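Long-range contacts in homoserine dehydrogenase (Staphylococcus aureus M1064, PDB 4PG7), which catalyses the NAD(P)-dependent interconversion of homoserine and aspartate semialdehyde, a hydride-transfer step of the aspartic acid pathway: residues 26-31 with 57-62; 97-102 with 121-126; 172-177 with 232-237; 262-267 with 287-292; 386-391 with 407-412. One frame throughout, in Å; residues are numbered along the deposited sequence. Where two conformers were deposited one is given.

Contact 1. Residues 26-31 with 57-62; sequences IALLGL and IVIKHI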
# COMPACT_ATOMS: atom_id res chain seq x y z
N ILE A 26 3.36 -20.89 -26.55
CA ILE A 26 2.33 -19.93 -26.20
C ILE A 26 1.80 -19.24 -27.44
O ILE A 26 2.43 -19.23 -28.51
CB ILE A 26 2.84 -18.89 -25.16
CG1 ILE A 26 3.75 -17.83 -25.80
CG2 ILE A 26 3.58 -19.58 -24.03
CD1 ILE A 26 4.09 -16.69 -24.84
N ALA A 27 0.61 -18.66 -27.29
CA ALA A 27 0.03 -17.79 -28.28
C ALA A 27 -0.41 -16.46 -27.64
O ALA A 27 -0.86 -16.43 -26.49
CB ALA A 27 -1.13 -18.47 -28.95
N LEU A 28 -0.28 -15.39 -28.41
CA LEU A 28 -0.75 -14.06 -28.00
C LEU A 28 -1.99 -13.69 -28.76
O LEU A 28 -2.04 -13.87 -29.99
CB LEU A 28 0.27 -12.98 -28.31
CG LEU A 28 1.07 -12.50 -27.13
CD1 LEU A 28 2.08 -13.59 -26.79
CD2 LEU A 28 1.73 -11.17 -27.46
N LEU A 29 -3.02 -13.24 -28.05
CA LEU A 29 -4.22 -12.74 -28.69
C LEU A 29 -4.14 -11.22 -28.60
O LEU A 29 -4.39 -10.66 -27.53
CB LEU A 29 -5.48 -13.29 -28.03
CG LEU A 29 -5.60 -14.80 -27.87
CD1 LEU A 29 -6.91 -15.14 -27.18
CD2 LEU A 29 -5.53 -15.49 -29.23
N GLY A 30 -3.76 -10.59 -29.71
CA GLY A 30 -3.62 -9.13 -29.78
C GLY A 30 -2.17 -8.68 -29.77
O GLY A 30 -1.31 -9.32 -29.17
N LEU A 31 -1.89 -7.59 -30.47
CA LEU A 31 -0.54 -7.07 -30.58
C LEU A 31 -0.55 -5.53 -30.60
O LEU A 31 -0.00 -4.91 -31.51
CB LEU A 31 0.14 -7.65 -31.84
CG LEU A 31 1.60 -8.08 -31.86
CD1 LEU A 31 2.25 -7.76 -33.21
CD2 LEU A 31 2.39 -7.52 -30.71
N ILE A 57 10.43 -20.47 -23.90
CA ILE A 57 9.16 -19.88 -24.28
C ILE A 57 9.12 -19.64 -25.78
O ILE A 57 9.92 -18.87 -26.32
CB ILE A 57 8.89 -18.53 -23.57
CG1 ILE A 57 9.06 -18.66 -22.05
CG2 ILE A 57 7.49 -18.03 -23.90
CD1 ILE A 57 8.30 -19.81 -21.43
N VAL A 58 8.18 -20.28 -26.46
CA VAL A 58 8.03 -20.12 -27.90
C VAL A 58 6.68 -19.49 -28.17
O VAL A 58 5.62 -20.05 -27.84
CB VAL A 58 8.14 -21.46 -28.66
CG1 VAL A 58 8.01 -21.25 -30.17
CG2 VAL A 58 9.47 -22.12 -28.36
N ILE A 59 6.73 -18.29 -28.74
CA ILE A 59 5.55 -17.60 -29.21
C ILE A 59 5.22 -18.17 -30.58
O ILE A 59 5.79 -17.77 -31.60
CB ILE A 59 5.77 -16.08 -29.29
CG1 ILE A 59 6.19 -15.53 -27.92
CG2 ILE A 59 4.50 -15.40 -29.78
CD1 ILE A 59 6.56 -14.06 -27.90
N LYS A 60 4.30 -19.13 -30.59
CA LYS A 60 4.01 -19.89 -31.81
C LYS A 60 2.99 -19.20 -32.71
O LYS A 60 3.01 -19.41 -33.93
CB LYS A 60 3.50 -21.28 -31.44
CG LYS A 60 3.45 -22.22 -32.62
CD LYS A 60 3.29 -23.67 -32.21
CE LYS A 60 3.06 -24.54 -33.43
NZ LYS A 60 2.41 -25.81 -33.03
N HIS A 61 2.08 -18.42 -32.13
CA HIS A 61 1.06 -17.70 -32.89
C HIS A 61 0.80 -16.34 -32.23
O HIS A 61 0.80 -16.22 -31.01
CB HIS A 61 -0.28 -18.45 -32.92
CG HIS A 61 -0.20 -19.87 -33.40
ND1 HIS A 61 -0.09 -20.20 -34.73
CD2 HIS A 61 -0.26 -21.04 -32.73
CE1 HIS A 61 -0.05 -21.52 -34.87
NE2 HIS A 61 -0.15 -22.05 -33.66
N ILE A 62 0.55 -15.34 -33.06
CA ILE A 62 0.01 -14.08 -32.60
C ILE A 62 -1.24 -13.77 -33.40
O ILE A 62 -1.20 -13.67 -34.62
CB ILE A 62 1.04 -12.93 -32.72
CG1 ILE A 62 2.32 -13.28 -31.94
CG2 ILE A 62 0.44 -11.65 -32.16
CD1 ILE A 62 3.46 -12.29 -32.09
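Ile26 drives its CD1 into the notch between Ile57 and Ile59, 3.8 Å from Ile57 CG2 and 3.9 Å from Ile59 CG1. Its CG1 sits between the backbone N and the carbonyl carbon (chi1 76°), which lays the branch over the neighbouring strand. A second hollow, between Leu28 and Leu31, takes the CG2 methyl of Ile62, with Leu31 CG 3.8 Å away. On the opposite face Ala27 CB lies by His61 CB, and the imidazole nitrogens bond to Asp90 and His79. Between the two faces the backbones run parallel: Ile26 N donates to Val58 O at 2.7 Å, Lys60 N to Ile26 O at 2.8 Å, and Leu28 N to His61 O at 2.9 Å. This is the first beta-alpha-beta crossover of the Rossmann-type domain, with helix 33-53 covering Leu28 and Ile59. Branched aliphatic residues suit this buried face: backbone bonds between the strands engage main-chain N-H and C=O groups, while hydrocarbon fills the space between sheet and helix.

Contact 2. Residues 97-102 with 121-126; sequences VEVMGG and ITANKD. With ACT (acetate ion), chain C.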
# COMPACT_ATOMS: atom_id res chain seq x y z
N VAL A 97 -2.07 -16.13 -23.97
CA VAL A 97 -1.91 -14.80 -23.38
C VAL A 97 -2.80 -13.83 -24.14
O VAL A 97 -2.58 -13.58 -25.32
CB VAL A 97 -0.46 -14.32 -23.48
CG1 VAL A 97 -0.32 -12.92 -22.88
CG2 VAL A 97 0.44 -15.32 -22.77
N GLU A 98 -3.83 -13.32 -23.48
CA GLU A 98 -4.80 -12.46 -24.14
C GLU A 98 -4.60 -11.00 -23.73
O GLU A 98 -4.67 -10.65 -22.56
CB GLU A 98 -6.21 -12.93 -23.81
CG GLU A 98 -7.29 -12.19 -24.57
CD GLU A 98 -7.88 -11.04 -23.75
OE1 GLU A 98 -8.37 -11.31 -22.64
OE2 GLU A 98 -7.83 -9.89 -24.24
N VAL A 99 -4.38 -10.16 -24.73
CA VAL A 99 -4.17 -8.72 -24.56
C VAL A 99 -4.99 -7.96 -25.60
O VAL A 99 -4.61 -6.90 -26.04
CB VAL A 99 -2.68 -8.35 -24.63
CG1 VAL A 99 -1.94 -8.93 -23.44
CG2 VAL A 99 -2.04 -8.86 -25.91
N MET A 100 -6.12 -8.53 -25.98
CA MET A 100 -6.94 -8.01 -27.05
C MET A 100 -7.94 -6.98 -26.53
O MET A 100 -8.23 -6.01 -27.22
CB MET A 100 -7.70 -9.17 -27.71
CG MET A 100 -8.57 -8.79 -28.89
SD MET A 100 -7.61 -8.32 -30.34
CE MET A 100 -7.25 -9.94 -31.04
N GLY A 101 -8.47 -7.21 -25.33
CA GLY A 101 -9.58 -6.42 -24.83
C GLY A 101 -10.89 -6.96 -25.34
O GLY A 101 -10.92 -7.93 -26.14
N GLY A 102 -11.97 -6.37 -24.87
CA GLY A 102 -13.32 -6.72 -25.32
C GLY A 102 -13.95 -7.83 -24.51
O GLY A 102 -13.26 -8.66 -23.90
N ILE A 121 -3.55 -16.34 -19.41
CA ILE A 121 -3.10 -15.11 -18.80
C ILE A 121 -3.74 -13.97 -19.58
O ILE A 121 -3.63 -13.93 -20.80
CB ILE A 121 -1.58 -14.99 -18.82
CG1 ILE A 121 -0.98 -16.20 -18.10
CG2 ILE A 121 -1.13 -13.68 -18.18
CD1 ILE A 121 0.50 -16.34 -18.28
N THR A 122 -4.44 -13.08 -18.87
CA THR A 122 -5.13 -11.98 -19.52
C THR A 122 -4.82 -10.63 -18.88
O THR A 122 -4.70 -10.52 -17.65
CB THR A 122 -6.65 -12.20 -19.53
OG1 THR A 122 -7.28 -11.10 -20.19
CG2 THR A 122 -7.24 -12.36 -18.11
N ALA A 123 -4.70 -9.62 -19.73
CA ALA A 123 -4.57 -8.22 -19.29
C ALA A 123 -5.74 -7.40 -19.82
O ALA A 123 -5.65 -6.19 -19.98
CB ALA A 123 -3.27 -7.64 -19.79
N ASN A 124 -6.84 -8.10 -20.09
CA ASN A 124 -8.03 -7.50 -20.68
C ASN A 124 -8.71 -6.51 -19.72
O ASN A 124 -9.27 -6.92 -18.70
CB ASN A 124 -8.97 -8.64 -21.05
CG ASN A 124 -10.20 -8.19 -21.79
OD1 ASN A 124 -10.74 -7.10 -21.58
ND2 ASN A 124 -10.69 -9.07 -22.67
N LYS A 125 -8.66 -5.23 -20.06
CA LYS A 125 -9.13 -4.15 -19.18
C LYS A 125 -10.64 -4.01 -19.15
O LYS A 125 -11.16 -3.26 -18.34
CB LYS A 125 -8.55 -2.80 -19.60
CG LYS A 125 -7.04 -2.72 -19.54
CD LYS A 125 -6.53 -2.94 -18.12
CE LYS A 125 -5.07 -2.51 -17.98
NZ LYS A 125 -4.64 -2.50 -16.55
N ASP A 126 -11.33 -4.71 -20.04
CA ASP A 126 -12.78 -4.64 -20.10
C ASP A 126 -13.47 -5.71 -19.25
O ASP A 126 -14.68 -5.65 -19.10
CB ASP A 126 -13.24 -4.75 -21.55
CG ASP A 126 -12.58 -3.73 -22.44
OD1 ASP A 126 -12.57 -2.54 -22.07
OD2 ASP A 126 -12.04 -4.11 -23.51
C ACT C . -6.10 -4.69 -23.55
O ACT C . -5.02 -4.97 -22.98
OXT ACT C . -7.19 -4.84 -22.99
CH3 ACT C . -6.10 -4.12 -24.94
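At the carboxyl ends of two parallel strands in the Rossmann-type domain, the region where such folds usually bind their dinucleotide, Glu98 reaches across to Thr122 and Asn124. Its CG stands anti to the backbone N (chi1 -174°), and a bend at chi2 brings the carboxylate toward the neighbouring segment 121-126. Glu98 OE1 is gripped from opposite faces of its plane: Thr122 OG1 donates from above at 2.7 Å, and Asn124 ND2 from the other face at 3.2 Å. OE2 accepts from Met100 N and Gly101 N, so four donors fix the carboxylate's rotation. The amide of Asn124 is turned 75° from the carboxylate, and Asn124 ND2 also donates to Gly102 O (2.9 Å), which is met in the carbonyl plane on a lone pair. Its OD1 closes an Asx turn with Asp126 N. Asp126 OD2 then receives Gly102 N at 2.6 Å through its anti lone pair. Gly101 and Gly102 have positive phi angles, which glycine tolerates readily. An acetate, probably from the crystallisation liquor, accepts through its OXT from Lys125 N at 3.3 Å. Behind these loops, Glu98 N bonds to Ile121 O, and Ala123 N to Glu98 O. Helix 106-115 covers the Glu98 face through Thr106 and Leu110, while helix 323-339 packs on Val97, Ile121 and Ala123, and strand 22-29 flanks Val97.

Contact 3. Residues 172-177 with 232-237; sequences SKFMGI and LSFNQV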
# COMPACT_ATOMS: atom_id res chain seq x y z
N SER A 172 -14.41 -4.69 5.39
CA SER A 172 -15.81 -4.26 5.41
C SER A 172 -16.10 -3.06 4.51
O SER A 172 -17.24 -2.81 4.12
CB SER A 172 -16.21 -3.93 6.85
OG SER A 172 -15.54 -2.76 7.30
N LYS A 173 -15.07 -2.29 4.18
CA LYS A 173 -15.26 -1.08 3.38
C LYS A 173 -13.96 -0.72 2.68
O LYS A 173 -12.88 -0.90 3.23
CB LYS A 173 -15.75 0.07 4.27
CG LYS A 173 -15.90 1.43 3.58
CD LYS A 173 -16.50 2.45 4.53
CE LYS A 173 -16.59 3.83 3.89
NZ LYS A 173 -16.95 4.89 4.87
N PHE A 174 -14.07 -0.22 1.46
CA PHE A 174 -12.94 0.45 0.82
C PHE A 174 -13.39 1.74 0.20
O PHE A 174 -14.54 1.88 -0.21
CB PHE A 174 -12.27 -0.44 -0.24
CG PHE A 174 -13.11 -0.70 -1.45
CD1 PHE A 174 -13.15 0.21 -2.51
CD2 PHE A 174 -13.84 -1.86 -1.57
CE1 PHE A 174 -13.91 -0.01 -3.64
CE2 PHE A 174 -14.61 -2.10 -2.71
CZ PHE A 174 -14.66 -1.18 -3.73
N MET A 175 -12.47 2.70 0.15
CA MET A 175 -12.67 3.96 -0.55
C MET A 175 -11.43 4.21 -1.38
O MET A 175 -10.31 4.07 -0.87
CB MET A 175 -12.82 5.12 0.42
CG MET A 175 -14.03 5.04 1.31
SD MET A 175 -14.18 6.55 2.25
CE MET A 175 -12.86 6.41 3.42
N GLY A 176 -11.61 4.61 -2.62
CA GLY A 176 -10.49 4.81 -3.48
C GLY A 176 -10.57 5.98 -4.41
O GLY A 176 -11.66 6.40 -4.82
N ILE A 177 -9.39 6.50 -4.74
CA ILE A 177 -9.23 7.43 -5.84
C ILE A 177 -8.72 6.55 -6.97
O ILE A 177 -7.61 6.05 -6.88
CB ILE A 177 -8.26 8.56 -5.47
CG1 ILE A 177 -8.91 9.42 -4.37
CG2 ILE A 177 -7.89 9.37 -6.70
CD1 ILE A 177 -7.98 10.37 -3.64
N LEU A 232 -12.48 -8.54 -5.59
CA LEU A 232 -11.26 -8.91 -4.90
C LEU A 232 -11.35 -8.75 -3.38
O LEU A 232 -10.83 -9.58 -2.66
CB LEU A 232 -10.09 -8.09 -5.44
CG LEU A 232 -9.76 -8.35 -6.92
CD1 LEU A 232 -8.67 -7.41 -7.39
CD2 LEU A 232 -9.35 -9.80 -7.15
N SER A 233 -12.04 -7.71 -2.90
CA SER A 233 -12.17 -7.46 -1.45
C SER A 233 -13.21 -8.33 -0.74
O SER A 233 -12.97 -8.79 0.38
CB SER A 233 -12.53 -5.99 -1.19
OG SER A 233 -11.52 -5.13 -1.68
N PHE A 234 -14.37 -8.49 -1.36
CA PHE A 234 -15.50 -9.10 -0.70
C PHE A 234 -15.88 -10.46 -1.27
O PHE A 234 -16.79 -11.09 -0.74
CB PHE A 234 -16.73 -8.21 -0.84
CG PHE A 234 -16.52 -6.80 -0.40
CD1 PHE A 234 -15.94 -6.52 0.83
CD2 PHE A 234 -16.96 -5.74 -1.19
CE1 PHE A 234 -15.76 -5.21 1.23
CE2 PHE A 234 -16.80 -4.44 -0.77
CZ PHE A 234 -16.20 -4.17 0.44
N ASN A 235 -15.21 -10.89 -2.35
CA ASN A 235 -15.58 -12.11 -3.06
C ASN A 235 -17.05 -12.12 -3.49
O ASN A 235 -17.70 -13.16 -3.49
CB ASN A 235 -15.25 -13.34 -2.21
CG ASN A 235 -13.83 -13.32 -1.68
OD1 ASN A 235 -12.89 -12.98 -2.40
ND2 ASN A 235 -13.66 -13.68 -0.41
N GLN A 236 -17.56 -10.95 -3.85
CA GLN A 236 -18.93 -10.81 -4.33
C GLN A 236 -18.88 -10.21 -5.71
O GLN A 236 -18.10 -9.32 -5.97
CB GLN A 236 -19.72 -9.86 -3.43
CG GLN A 236 -19.94 -10.37 -2.02
CD GLN A 236 -20.94 -11.52 -1.96
OE1 GLN A 236 -20.67 -12.55 -1.36
NE2 GLN A 236 -22.09 -11.34 -2.58
N VAL A 237 -19.77 -10.69 -6.56
CA VAL A 237 -19.90 -10.19 -7.90
C VAL A 237 -21.00 -9.16 -7.93
O VAL A 237 -22.13 -9.48 -7.61
CB VAL A 237 -20.26 -11.33 -8.87
CG1 VAL A 237 -20.65 -10.79 -10.23
CG2 VAL A 237 -19.11 -12.33 -8.99
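Phe174 brings the CD2-CE2 side of its ring to Phe234, with Phe174 CE2 3.7 Å from Phe234 CE2. The planes are near parallel, 29° apart, but slid so far that the rings barely overlap, their centroids lying 5.8 Å apart. Phe174 CG stands between its backbone N and carbonyl carbon (chi1 68°), a setting that carries the ring off the strand toward the helix. Here the last turn of helix 220-234 rests on strand 171-177, at the end where Ser172 and Lys173 form a classic beta bulge opposite Ile307. Phe234 continues past its aromatic partner to the strand backbone: its CE1 lies 3.9 Å from Ser172 C, while Lys173 N is at the ring edge. Ser233, small and able to bond its hydroxyl back to Thr229 O, lies beside Phe174, its OG 4.0 Å from Phe174 CD2. Its CB covers the centre of one face of the Phe234 ring. Tyr274 of strand 264-275 also meets Phe234, and Val226, Thr229 and Ser230 extend the helix surface against Phe174.

Contact 4. Residues 262-267 with 287-292; sequences LGYKIK and LIDKKH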
# COMPACT_ATOMS: atom_id res chain seq x y z
N LEU A 262 -14.77 24.72 5.04
CA LEU A 262 -15.30 23.77 6.02
C LEU A 262 -14.32 22.70 6.52
O LEU A 262 -14.65 21.92 7.43
CB LEU A 262 -16.53 23.08 5.44
CG LEU A 262 -17.73 24.01 5.23
CD1 LEU A 262 -18.67 23.39 4.22
CD2 LEU A 262 -18.43 24.26 6.55
N GLY A 263 -13.15 22.61 5.90
CA GLY A 263 -12.11 21.65 6.30
C GLY A 263 -11.98 20.41 5.43
O GLY A 263 -11.45 19.40 5.89
N TYR A 264 -12.45 20.47 4.18
CA TYR A 264 -12.52 19.30 3.30
C TYR A 264 -11.95 19.58 1.92
O TYR A 264 -11.99 20.71 1.44
CB TYR A 264 -13.98 18.87 3.09
CG TYR A 264 -14.70 18.48 4.35
CD1 TYR A 264 -14.68 17.16 4.82
CD2 TYR A 264 -15.35 19.45 5.12
CE1 TYR A 264 -15.32 16.81 6.01
CE2 TYR A 264 -16.01 19.12 6.30
CZ TYR A 264 -15.98 17.81 6.75
OH TYR A 264 -16.63 17.48 7.92
N LYS A 265 -11.43 18.53 1.29
CA LYS A 265 -11.12 18.51 -0.12
C LYS A 265 -12.24 17.78 -0.84
O LYS A 265 -13.01 17.06 -0.22
CB LYS A 265 -9.81 17.76 -0.36
CG LYS A 265 -8.61 18.51 0.17
CD LYS A 265 -7.35 17.93 -0.42
CE LYS A 265 -6.16 18.82 -0.19
NZ LYS A 265 -4.93 18.00 -0.34
N ILE A 266 -12.31 17.93 -2.15
CA ILE A 266 -13.25 17.15 -2.95
C ILE A 266 -12.46 16.15 -3.81
O ILE A 266 -11.51 16.54 -4.48
CB ILE A 266 -14.13 18.07 -3.81
CG1 ILE A 266 -14.95 18.98 -2.91
CG2 ILE A 266 -15.08 17.25 -4.69
CD1 ILE A 266 -16.00 19.82 -3.59
N LYS A 267 -12.84 14.89 -3.77
CA LYS A 267 -12.23 13.84 -4.59
C LYS A 267 -13.35 13.06 -5.24
O LYS A 267 -14.46 13.00 -4.70
CB LYS A 267 -11.37 12.86 -3.73
CG LYS A 267 -10.32 13.53 -2.85
CD LYS A 267 -9.14 14.03 -3.65
CE LYS A 267 -8.10 14.66 -2.75
NZ LYS A 267 -6.93 15.11 -3.54
N LEU A 287 -16.70 14.89 -0.31
CA LEU A 287 -15.85 15.73 0.51
C LEU A 287 -15.09 14.80 1.43
O LEU A 287 -15.68 13.88 2.02
CB LEU A 287 -16.62 16.74 1.32
CG LEU A 287 -16.97 18.07 0.66
CD1 LEU A 287 -17.92 17.85 -0.51
CD2 LEU A 287 -17.56 19.00 1.69
N ILE A 288 -13.79 15.03 1.54
CA ILE A 288 -12.90 14.24 2.36
C ILE A 288 -12.22 15.17 3.33
O ILE A 288 -11.60 16.17 2.93
CB ILE A 288 -11.77 13.57 1.53
CG1 ILE A 288 -12.34 12.67 0.44
CG2 ILE A 288 -10.85 12.74 2.44
CD1 ILE A 288 -13.05 11.44 1.00
N ASP A 289 -12.29 14.84 4.60
CA ASP A 289 -11.63 15.61 5.63
C ASP A 289 -10.16 15.76 5.28
O ASP A 289 -9.51 14.77 4.96
CB ASP A 289 -11.80 14.95 6.99
CG ASP A 289 -11.23 15.79 8.13
OD1 ASP A 289 -12.00 16.37 8.89
OD2 ASP A 289 -10.02 15.91 8.26
N LYS A 290 -9.66 16.98 5.40
CA LYS A 290 -8.27 17.28 5.04
C LYS A 290 -7.22 16.48 5.78
O LYS A 290 -6.12 16.35 5.31
CB LYS A 290 -7.96 18.76 5.27
CG LYS A 290 -8.52 19.69 4.23
CD LYS A 290 -8.21 21.12 4.66
CE LYS A 290 -8.73 22.14 3.66
NZ LYS A 290 -8.63 23.52 4.23
N LYS A 291 -7.55 15.97 6.96
CA LYS A 291 -6.60 15.16 7.73
C LYS A 291 -6.59 13.68 7.32
O LYS A 291 -5.71 12.96 7.73
CB LYS A 291 -6.93 15.27 9.22
CG LYS A 291 -6.78 16.68 9.77
CD LYS A 291 -7.40 16.80 11.16
CE LYS A 291 -8.90 16.94 11.04
NZ LYS A 291 -9.67 16.22 12.09
N HIS A 292 -7.58 13.24 6.54
CA HIS A 292 -7.64 11.85 6.09
C HIS A 292 -6.52 11.58 5.09
O HIS A 292 -6.22 12.43 4.24
CB HIS A 292 -9.00 11.59 5.43
CG HIS A 292 -9.37 10.15 5.33
ND1 HIS A 292 -8.90 9.32 4.33
CD2 HIS A 292 -10.15 9.37 6.11
CE1 HIS A 292 -9.40 8.11 4.48
NE2 HIS A 292 -10.14 8.10 5.57
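Tyr264 pairs with Asp289 and Lys265 with Ile288 where the two ends of the long beta hairpin 264-275/278-289 come together. Backbone bonds set the antiparallel register. Lys265 and Ile288 form a hydrogen-bonded pair, Lys265 N giving to Ile288 O at 2.9 Å and Ile288 N to Lys265 O at 2.8 Å. One step outward, Lys290 N donates to Gly263 O at 3.0 Å. Gly263 ends helix 253-262 in a Schellman motif, and its positive phi, comfortable for glycine, lets the chain turn directly into the strand. Apolar contacts fill the side bearing Ile266 and Leu287. These two lie side by side, pointing the same way, with Ile266 CG1 4.0 Å from Leu287 CD1. Leu287 crosses Tyr264 at about a right angle, its CD2 3.8 Å from Tyr264 CB. Their bulk suits a buried site shared with Ala259 of the helix and Val443 of strand 436-444. Charged groups serve the other side: Lys265 and Lys267 both form salt bridges with Glu298, and Lys267 NZ also bonds to Val297 O. The stem of Lys267 crosses Ile288 at about a right angle, CG to CG1, while Lys290 runs extended past Gly263 to Asp260. The hairpin's outgoing end closes in a type I turn from Asp289 to His292, with an Asx turn inside it: Asp289 OD2 receives Lys291 N at 2.8 Å, on the anti side and 17° out of the carboxylate plane.

Contact 5. Residues 386-391 with 407-412; sequences GSIENF and VANYDN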
# COMPACT_ATOMS: atom_id res chain seq x y z
N GLY A 386 -33.39 34.99 3.51
CA GLY A 386 -33.11 35.05 4.92
C GLY A 386 -31.66 34.72 5.17
O GLY A 386 -30.92 34.35 4.27
N SER A 387 -31.27 34.89 6.41
CA SER A 387 -29.90 34.82 6.82
C SER A 387 -29.40 33.38 6.97
O SER A 387 -30.18 32.41 7.00
CB SER A 387 -29.77 35.50 8.16
OG SER A 387 -30.56 34.79 9.10
N ILE A 388 -28.10 33.26 7.11
CA ILE A 388 -27.47 31.97 7.31
C ILE A 388 -27.86 31.41 8.67
O ILE A 388 -28.02 30.20 8.84
CB ILE A 388 -25.95 32.08 7.13
CG1 ILE A 388 -25.32 30.68 7.03
CG2 ILE A 388 -25.29 32.89 8.24
CD1 ILE A 388 -23.86 30.72 6.64
N GLU A 389 -28.05 32.30 9.64
CA GLU A 389 -28.43 31.89 10.98
C GLU A 389 -29.81 31.26 10.94
O GLU A 389 -30.05 30.24 11.59
CB GLU A 389 -28.41 33.07 11.96
CG GLU A 389 -27.02 33.60 12.30
CD GLU A 389 -26.44 34.59 11.27
OE1 GLU A 389 -27.18 35.09 10.39
OE2 GLU A 389 -25.22 34.86 11.36
N ASN A 390 -30.70 31.86 10.18
CA ASN A 390 -32.05 31.33 10.01
C ASN A 390 -32.09 29.98 9.28
O ASN A 390 -32.84 29.10 9.65
CB ASN A 390 -32.90 32.32 9.23
CG ASN A 390 -34.30 31.83 9.05
OD1 ASN A 390 -35.03 31.65 10.03
ND2 ASN A 390 -34.71 31.59 7.81
N PHE A 391 -31.29 29.84 8.24
CA PHE A 391 -31.16 28.57 7.54
C PHE A 391 -30.66 27.48 8.51
O PHE A 391 -31.22 26.41 8.58
CB PHE A 391 -30.21 28.74 6.35
CG PHE A 391 -29.91 27.45 5.62
CD1 PHE A 391 -30.92 26.69 5.08
CD2 PHE A 391 -28.62 27.02 5.48
CE1 PHE A 391 -30.64 25.51 4.41
CE2 PHE A 391 -28.33 25.84 4.79
CZ PHE A 391 -29.35 25.09 4.27
N VAL A 407 -22.84 25.23 8.70
CA VAL A 407 -23.34 25.87 7.51
C VAL A 407 -22.33 26.89 7.00
O VAL A 407 -21.51 27.39 7.77
CB VAL A 407 -24.72 26.51 7.76
CG1 VAL A 407 -25.73 25.46 8.18
CG2 VAL A 407 -24.65 27.60 8.81
N ALA A 408 -22.37 27.17 5.71
CA ALA A 408 -21.48 28.13 5.10
C ALA A 408 -22.20 28.85 3.96
O ALA A 408 -23.11 28.28 3.34
CB ALA A 408 -20.27 27.43 4.53
N ASN A 409 -21.75 30.08 3.69
CA ASN A 409 -22.14 30.80 2.51
C ASN A 409 -21.58 30.09 1.30
O ASN A 409 -20.45 29.68 1.29
CB ASN A 409 -21.59 32.24 2.54
CG ASN A 409 -22.27 33.09 3.58
OD1 ASN A 409 -21.64 33.60 4.49
ND2 ASN A 409 -23.56 33.24 3.46
N TYR A 410 -22.38 29.95 0.26
CA TYR A 410 -21.95 29.27 -0.94
C TYR A 410 -21.87 30.27 -2.07
O TYR A 410 -20.87 30.34 -2.75
CB TYR A 410 -22.94 28.16 -1.25
CG TYR A 410 -22.62 27.29 -2.44
CD1 TYR A 410 -21.90 26.11 -2.28
CD2 TYR A 410 -23.10 27.60 -3.71
CE1 TYR A 410 -21.64 25.28 -3.34
CE2 TYR A 410 -22.84 26.78 -4.78
CZ TYR A 410 -22.10 25.62 -4.59
OH TYR A 410 -21.85 24.76 -5.64
N ASP A 411 -22.96 31.01 -2.28
CA ASP A 411 -23.06 32.03 -3.31
C ASP A 411 -24.25 32.91 -2.91
O ASP A 411 -24.82 32.73 -1.83
CB ASP A 411 -23.27 31.38 -4.68
CG ASP A 411 -22.95 32.30 -5.84
OD1 ASP A 411 -22.75 33.52 -5.60
OD2 ASP A 411 -22.91 31.83 -6.99
N ASN A 412 -24.64 33.85 -3.76
CA ASN A 412 -25.80 34.71 -3.51
C ASN A 412 -27.10 33.93 -3.27
O ASN A 412 -27.53 33.18 -4.12
CB ASN A 412 -26.01 35.67 -4.68
CG ASN A 412 -24.84 36.62 -4.87
OD1 ASN A 412 -24.36 37.24 -3.91
ND2 ASN A 412 -24.38 36.76 -6.11
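Ile388, in the first turn of helix 388-398, lies against Val407 on strand 404-411 in the C-terminal domain, whose helices packed on an antiparallel sheet are consistent with the ACT fold. The tight part is aliphatic. The Ile388 and Val407 side chains slide past each other in opposite directions, bringing Ile388 CG1 to 3.6 Å from Val407 CG2. With CG1 anti to the backbone N (chi1 -167°), Ile388 extends toward the strand, and its CD1 settles over the peptide link, 3.7 Å from both Ala408 C and Asn409 N. A beta-branched valine suits the strand here, offering one methyl to each helix residue: CG2 meets Ile388, while Val407 CG1 lies 4.3 Å from Phe391 CD2. Phe391, one turn farther along the helix, is buried and also meets the rings of Tyr415 and Tyr435. Toward solvent the fit loosens. Asn409 is exposed, its ND2 approaching Ile388 CD1 only to 4.1 Å, and a polar amide is at ease on this margin. Glu389 and Asn390 occupy the exposed side of the helix, as expected for polar residues. Beyond the contact the strand carries a classic beta bulge at Tyr410 and Asp411. The helix start is secured by Ser387 as N-cap: its OG accepts from Asn390 N at 3.1 Å, with an N-H...O angle of 158°.

Overall arrangement
The five contacts follow one another along the chain, each closing before the next opens. Contacts 1 and 2 share the parallel Rossmann-type sheet, centres 13 Å apart; strands 22-29 and 95-98 are neighbours, joined by probable hydrogen bonds such as Leu29 N to Val97 O. Contact 3 lies 22 Å from contact 2, between centres, and its strand 171-177 belongs to the mixed sheet that also reaches contacts 4 and 5. There contacts 3 and 4 touch through Ile177 and Lys267, and contacts 4 and 5 through Leu262 and Ala408. Contacts 1 and 5 have centres 64 Å apart, on opposite sides of the chain's centre. The chain thus runs from nucleotide-binding fold to C-terminal domain, a branched or curled mixed sheet reaching from the central region into the latter.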